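Arabinan endo-1,5-alpha-l-arabinosidase A (Cellvibrio cellulosa, PDB 1GYH) hydrolyses the alpha-1,5-linked arabinofuranosyl bonds of linear arabinan in plant cell walls, releasing almost exclusively arabinotriose. Local coordinates at residues Val5-Pro10 / Leu21-Pro26; Pro26-Tyr31 / Gly62-Pro67. All blocks are in the same frame, centred on the assembly; numbering follows the deposited sequence.

Interaction 1. Residues Val5-Pro10 / Leu21-Pro26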
loop_
_atom_site.group_PDB
_atom_site.type_symbol
_atom_site.label_atom_id
_atom_site.label_comp_id
_atom_site.label_asym_id
_atom_site.label_seq_id
_atom_site.Cartn_x
_atom_site.Cartn_y
_atom_site.Cartn_z
ATOM N N VAL A 5 -12.430 3.221 13.508
ATOM C CA VAL A 5 -10.998 3.214 13.553
ATOM C C VAL A 5 -10.319 4.079 12.479
ATOM O O VAL A 5 -10.615 4.018 11.266
ATOM C CB VAL A 5 -10.329 1.821 13.852
ATOM C CG1 VAL A 5 -11.254 0.639 13.948
ATOM C CG2 VAL A 5 -9.118 1.576 13.092
ATOM N N ASP A 6 -9.428 4.944 12.954
ATOM C CA ASP A 6 -8.648 5.809 12.054
ATOM C C ASP A 6 -7.323 5.184 11.668
ATOM O O ASP A 6 -6.490 4.837 12.534
ATOM C CB ASP A 6 -8.448 7.221 12.638
ATOM C CG ASP A 6 -7.717 7.217 13.971
ATOM O OD1 ASP A 6 -8.203 6.601 14.930
ATOM O OD2 ASP A 6 -6.638 7.808 14.147
ATOM N N VAL A 7 -7.167 5.005 10.356
ATOM C CA VAL A 7 -5.990 4.421 9.711
ATOM C C VAL A 7 -5.647 5.187 8.450
ATOM O O VAL A 7 -6.486 5.898 7.876
ATOM C CB VAL A 7 -6.213 2.912 9.320
ATOM C CG1 VAL A 7 -6.634 2.138 10.506
ATOM C CG2 VAL A 7 -7.240 2.740 8.137
ATOM N N HIS A 8 -4.408 5.020 8.002
ATOM C CA HIS A 8 -3.929 5.582 6.738
ATOM C C HIS A 8 -3.091 4.498 6.078
ATOM O O HIS A 8 -2.181 3.917 6.712
ATOM C CB HIS A 8 -3.059 6.856 7.009
ATOM C CG HIS A 8 -3.135 7.910 5.942
ATOM N ND1 HIS A 8 -2.120 8.107 5.025
ATOM C CD2 HIS A 8 -4.076 8.864 5.675
ATOM C CE1 HIS A 8 -2.440 9.118 4.227
ATOM N NE2 HIS A 8 -3.619 9.603 4.607
ATOM N N ASP A 9 -3.381 4.208 4.813
ATOM C CA ASP A 9 -2.583 3.290 4.002
ATOM C C ASP A 9 -2.692 1.835 4.522
ATOM O O ASP A 9 -1.686 1.176 4.657
ATOM C CB ASP A 9 -1.097 3.752 3.891
ATOM C CG ASP A 9 -0.957 5.264 3.660
ATOM O OD1 ASP A 9 -1.682 5.811 2.764
ATOM O OD2 ASP A 9 -0.158 5.974 4.334
ATOM N N PRO A 10 -3.906 1.327 4.758
ATOM C CA PRO A 10 -4.091 0.035 5.444
ATOM C C PRO A 10 -3.796 -1.209 4.621
ATOM O O PRO A 10 -4.003 -1.238 3.404
ATOM C CB PRO A 10 -5.555 0.055 5.842
ATOM C CG PRO A 10 -6.187 0.763 4.706
ATOM C CD PRO A 10 -5.198 1.930 4.395
ATOM N N LEU A 21 -4.468 -5.750 11.299
ATOM C CA LEU A 21 -4.537 -4.558 10.480
ATOM C C LEU A 21 -3.304 -3.669 10.795
ATOM O O LEU A 21 -2.940 -3.458 11.968
ATOM C CB LEU A 21 -5.816 -3.806 10.784
ATOM C CG LEU A 21 -6.002 -2.338 10.327
ATOM C CD1 LEU A 21 -6.183 -2.208 8.806
ATOM C CD2 LEU A 21 -7.205 -1.728 11.037
ATOM N N PHE A 22 -2.659 -3.207 9.744
ATOM C CA PHE A 22 -1.422 -2.429 9.828
ATOM C C PHE A 22 -1.659 -1.083 9.170
ATOM O O PHE A 22 -2.171 -0.992 8.055
ATOM C CB PHE A 22 -0.239 -3.129 9.147
ATOM C CG PHE A 22 0.026 -4.515 9.631
ATOM C CD1 PHE A 22 -0.846 -5.574 9.309
ATOM C CD2 PHE A 22 1.132 -4.788 10.431
ATOM C CE1 PHE A 22 -0.579 -6.866 9.747
ATOM C CE2 PHE A 22 1.373 -6.093 10.919
ATOM C CZ PHE A 22 0.514 -7.133 10.570
ATOM N N SER A 23 -1.214 -0.015 9.848
ATOM C CA SER A 23 -1.411 1.351 9.384
ATOM C C SER A 23 -0.105 2.164 9.484
ATOM O O SER A 23 0.754 1.921 10.358
ATOM C CB SER A 23 -2.506 2.024 10.229
ATOM O OG SER A 23 -2.663 3.423 9.924
ATOM N N THR A 24 0.032 3.117 8.574
ATOM C CA THR A 24 0.944 4.250 8.776
ATOM C C THR A 24 0.792 4.793 10.197
ATOM O O THR A 24 -0.313 4.912 10.714
ATOM C CB THR A 24 0.616 5.339 7.742
ATOM O OG1 THR A 24 1.039 4.891 6.437
ATOM C CG2 THR A 24 1.409 6.678 8.025
ATOM N N GLY A 25 1.909 5.088 10.845
ATOM C CA GLY A 25 1.900 5.602 12.208
ATOM C C GLY A 25 3.213 5.309 12.947
ATOM O O GLY A 25 4.115 4.673 12.391
ATOM N N PRO A 26 3.334 5.741 14.193
ATOM C CA PRO A 26 4.591 5.556 14.954
ATOM C C PRO A 26 5.022 4.092 15.030
ATOM O O PRO A 26 4.285 3.300 15.599
ATOM C CB PRO A 26 4.236 6.106 16.336
ATOM C CG PRO A 26 3.165 7.108 16.041
ATOM C CD PRO A 26 2.316 6.440 14.994
#

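Interaction 2. Residues Pro26-Tyr31 / Gly62-Pro67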
loop_
_atom_site.group_PDB
_atom_site.type_symbol
_atom_site.label_atom_id
_atom_site.label_comp_id
_atom_site.label_asym_id
_atom_site.label_seq_id
_atom_site.Cartn_x
_atom_site.Cartn_y
_atom_site.Cartn_z
ATOM N N PRO A 26 3.334 5.741 14.193
ATOM C CA PRO A 26 4.591 5.556 14.954
ATOM C C PRO A 26 5.022 4.092 15.030
ATOM O O PRO A 26 4.285 3.300 15.599
ATOM C CB PRO A 26 4.236 6.106 16.336
ATOM C CG PRO A 26 3.165 7.108 16.041
ATOM C CD PRO A 26 2.316 6.440 14.994
ATOM N N GLY A 27 6.147 3.722 14.422
ATOM C CA GLY A 27 6.625 2.336 14.495
ATOM C C GLY A 27 5.796 1.298 13.688
ATOM O O GLY A 27 6.108 0.126 13.751
ATOM N N ILE A 28 4.849 1.766 12.877
ATOM C CA ILE A 28 3.744 1.002 12.239
ATOM C C ILE A 28 2.752 0.513 13.311
ATOM O O ILE A 28 3.113 -0.230 14.199
ATOM C CB ILE A 28 4.209 -0.146 11.377
ATOM C CG1 ILE A 28 5.012 0.303 10.155
ATOM C CG2 ILE A 28 2.981 -0.983 10.873
ATOM C CD1 ILE A 28 4.307 1.164 9.127
ATOM N N THR A 29 1.517 0.994 13.235
ATOM C CA THR A 29 0.475 0.675 14.210
ATOM C C THR A 29 -0.217 -0.636 13.785
ATOM O O THR A 29 -0.565 -0.788 12.623
ATOM C CB THR A 29 -0.572 1.791 14.265
ATOM O OG1 THR A 29 0.028 3.094 14.437
ATOM C CG2 THR A 29 -1.463 1.608 15.487
ATOM N N ILE A 30 -0.372 -1.554 14.737
ATOM C CA ILE A 30 -1.004 -2.869 14.522
ATOM C C ILE A 30 -2.262 -3.040 15.395
ATOM O O ILE A 30 -2.209 -2.824 16.596
ATOM C CB ILE A 30 -0.050 -4.018 14.808
ATOM C CG1 ILE A 30 1.330 -3.789 14.177
ATOM C CG2 ILE A 30 -0.711 -5.391 14.303
ATOM C CD1 ILE A 30 2.440 -4.888 14.591
ATOM N N TYR A 31 -3.383 -3.428 14.748
ATOM C CA TYR A 31 -4.616 -3.817 15.412
ATOM C C TYR A 31 -4.989 -5.275 15.122
ATOM O O TYR A 31 -4.552 -5.841 14.121
ATOM C CB TYR A 31 -5.775 -2.971 14.941
ATOM C CG TYR A 31 -5.575 -1.497 15.069
ATOM C CD1 TYR A 31 -4.944 -0.789 14.059
ATOM C CD2 TYR A 31 -6.013 -0.809 16.208
ATOM C CE1 TYR A 31 -4.782 0.591 14.134
ATOM C CE2 TYR A 31 -5.854 0.595 16.305
ATOM C CZ TYR A 31 -5.216 1.271 15.287
ATOM O OH TYR A 31 -5.035 2.642 15.366
ATOM N N GLY A 62 9.562 9.679 13.647
ATOM C CA GLY A 62 9.052 8.449 14.223
ATOM C C GLY A 62 7.896 7.746 13.495
ATOM O O GLY A 62 7.633 6.598 13.806
ATOM N N HIS A 63 7.236 8.422 12.559
ATOM C CA HIS A 63 6.115 7.859 11.790
ATOM C C HIS A 63 6.609 7.092 10.566
ATOM O O HIS A 63 7.197 7.665 9.643
ATOM C CB HIS A 63 5.124 8.943 11.335
ATOM C CG HIS A 63 4.406 9.588 12.471
ATOM N ND1 HIS A 63 3.064 9.382 12.737
ATOM C CD2 HIS A 63 4.865 10.403 13.448
ATOM C CE1 HIS A 63 2.731 10.054 13.823
ATOM N NE2 HIS A 63 3.807 10.665 14.286
ATOM N N LEU A 64 6.371 5.780 10.570
ATOM C CA LEU A 64 6.655 4.939 9.409
ATOM C C LEU A 64 5.435 4.886 8.507
ATOM O O LEU A 64 4.303 4.956 8.994
ATOM C CB LEU A 64 7.076 3.537 9.861
ATOM C CG LEU A 64 8.345 3.466 10.721
ATOM C CD1 LEU A 64 8.561 2.043 11.311
ATOM C CD2 LEU A 64 9.549 3.879 9.870
ATOM N N TRP A 65 5.660 4.790 7.190
ATOM C CA TRP A 65 4.567 4.936 6.225
ATOM C C TRP A 65 4.322 3.656 5.405
ATOM O O TRP A 65 5.271 2.940 5.066
ATOM C CB TRP A 65 4.833 6.005 5.184
ATOM C CG TRP A 65 5.172 7.461 5.623
ATOM C CD1 TRP A 65 5.178 8.001 6.863
ATOM C CD2 TRP A 65 5.561 8.494 4.726
ATOM N NE1 TRP A 65 5.559 9.323 6.794
ATOM C CE2 TRP A 65 5.787 9.647 5.474
ATOM C CE3 TRP A 65 5.736 8.548 3.343
ATOM C CZ2 TRP A 65 6.189 10.867 4.887
ATOM C CZ3 TRP A 65 6.132 9.785 2.738
ATOM C CH2 TRP A 65 6.358 10.910 3.526
ATOM N N ALA A 66 3.047 3.452 5.067
ATOM C CA ALA A 66 2.599 2.569 3.953
ATOM C C ALA A 66 3.120 1.131 4.049
ATOM O O ALA A 66 3.835 0.628 3.185
ATOM C CB ALA A 66 2.956 3.238 2.597
ATOM N N PRO A 67 2.731 0.436 5.107
ATOM C CA PRO A 67 3.227 -0.903 5.320
ATOM C C PRO A 67 2.635 -1.894 4.260
ATOM O O PRO A 67 1.576 -1.625 3.647
ATOM C CB PRO A 67 2.699 -1.247 6.715
ATOM C CG PRO A 67 1.464 -0.434 6.890
ATOM C CD PRO A 67 1.749 0.843 6.132
#

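Interaction 1. Residues Val5-Pro10 / Leu21-Pro26
Leu21 reaches across to 5-10 with a forked end, and each prong finds its own hollow. CD1 of Leu21 lies against CB of Pro10 (3.8 Å), while CD2 of Leu21 turns to CG1 of Val7 (3.9 Å), with CG2 of Val5 a little farther off. With CG anti to the backbone N (chi1 165°), the fork spreads between the proline ring and the two valines. Next along, the small Ser23 fits against the chain at Val7-His8: OG of Ser23 receives the N-H of His8 almost straight on (N to OG 3.0 Å, 171°). The carbonyl O of His8 in turn takes the N-H of Thr24 at 3.0 Å. Beyond this backbone bond, OG1 of Thr24, also bonded to the N of Ala66, meets OD2 of Asp9 on the anti lone pair at 2.7 Å. ND1 of His8 reaches OD2 of Asp9 from above the carboxylate plane at 3.0 Å, while its NE2 bonds to Tyr279 and its ring stacks on His277. Asp9 is very probably the proton acceptor of this five-bladed propeller enzyme. Two donors arriving on OD2 from different directions should restrict rotation of the carboxylate, so His8 and Thr24 probably act as second-shell residues that position the likely base.

Interaction 2. Residues Pro26-Tyr31 / Gly62-Pro67
Pro26 and His63 lie side by side and point the same way, an antiparallel non-hydrogen-bonded pair whose CA atoms are 4.2 Å apart. CG of Pro26 sits over one face of the His63 imidazole, displaced toward its rim, in a CH-pi contact: CG of Pro26 stands 4.0 Å from the centroid of the His63 ring, 23° off the normal, and is nearest to CE1. His63 has CG anti to its own carbonyl carbon (chi1 -66°), which brings the imidazole alongside the proline. Gly62 and His63 probably belong to the substrate-binding site, so this pairing probably borders the substrate cleft. Backbone atoms join the same end: the carbonyl O of Gly62 accepts the N-H of Gly27 at 3.3 Å and also meets the CA-H of Pro26.

Farther along, the apolar side chains turn across one another. Ile28 meets Leu64 at about a right angle, CD1 of Ile28 lying 3.7 Å from CB of Leu64, and the same methyl also packs 3.8 Å from CB of Pro67, where the approach is oblique. Leu64 CD1 lies against the backbone of Gly27, 3.7 Å from Gly27 CA.

Strand 25-26 is an outermost strand of the sheet that continues through strands 63-72 and 75-82; Tyr80 of the latter touches both Ile28 and Leu64, and Leu78 touches Pro67. The chain then passes into strand 29-33, which lies between strands 18-23 and 38-44 of the adjoining sheet.

Overall arrangement
The two contacts illustrate how a propeller joins one blade to the next while shaping its active site. Their centres are 7 Å apart, and Pro26 belongs to both. Strands 18-23 and 29-33 are neighbours in one sheet, whereas the short strand 25-26, which lies between them along the chain, pairs with strand 63-72 of the next sheet. Thr24 ties interaction 1 to interaction 2 directly: its OG1 is 2.8 Å from the N of Ala66, a probable hydrogen bond. The side chain of Pro67 comes within about 5 Å of that of Asp9. The side chain of Asp9 is about 3 Å from that of His262, a probable calcium ligand. Together, interactions 1 and 2 connect the likely catalytic base with Gly62 and His63, which probably bind substrate.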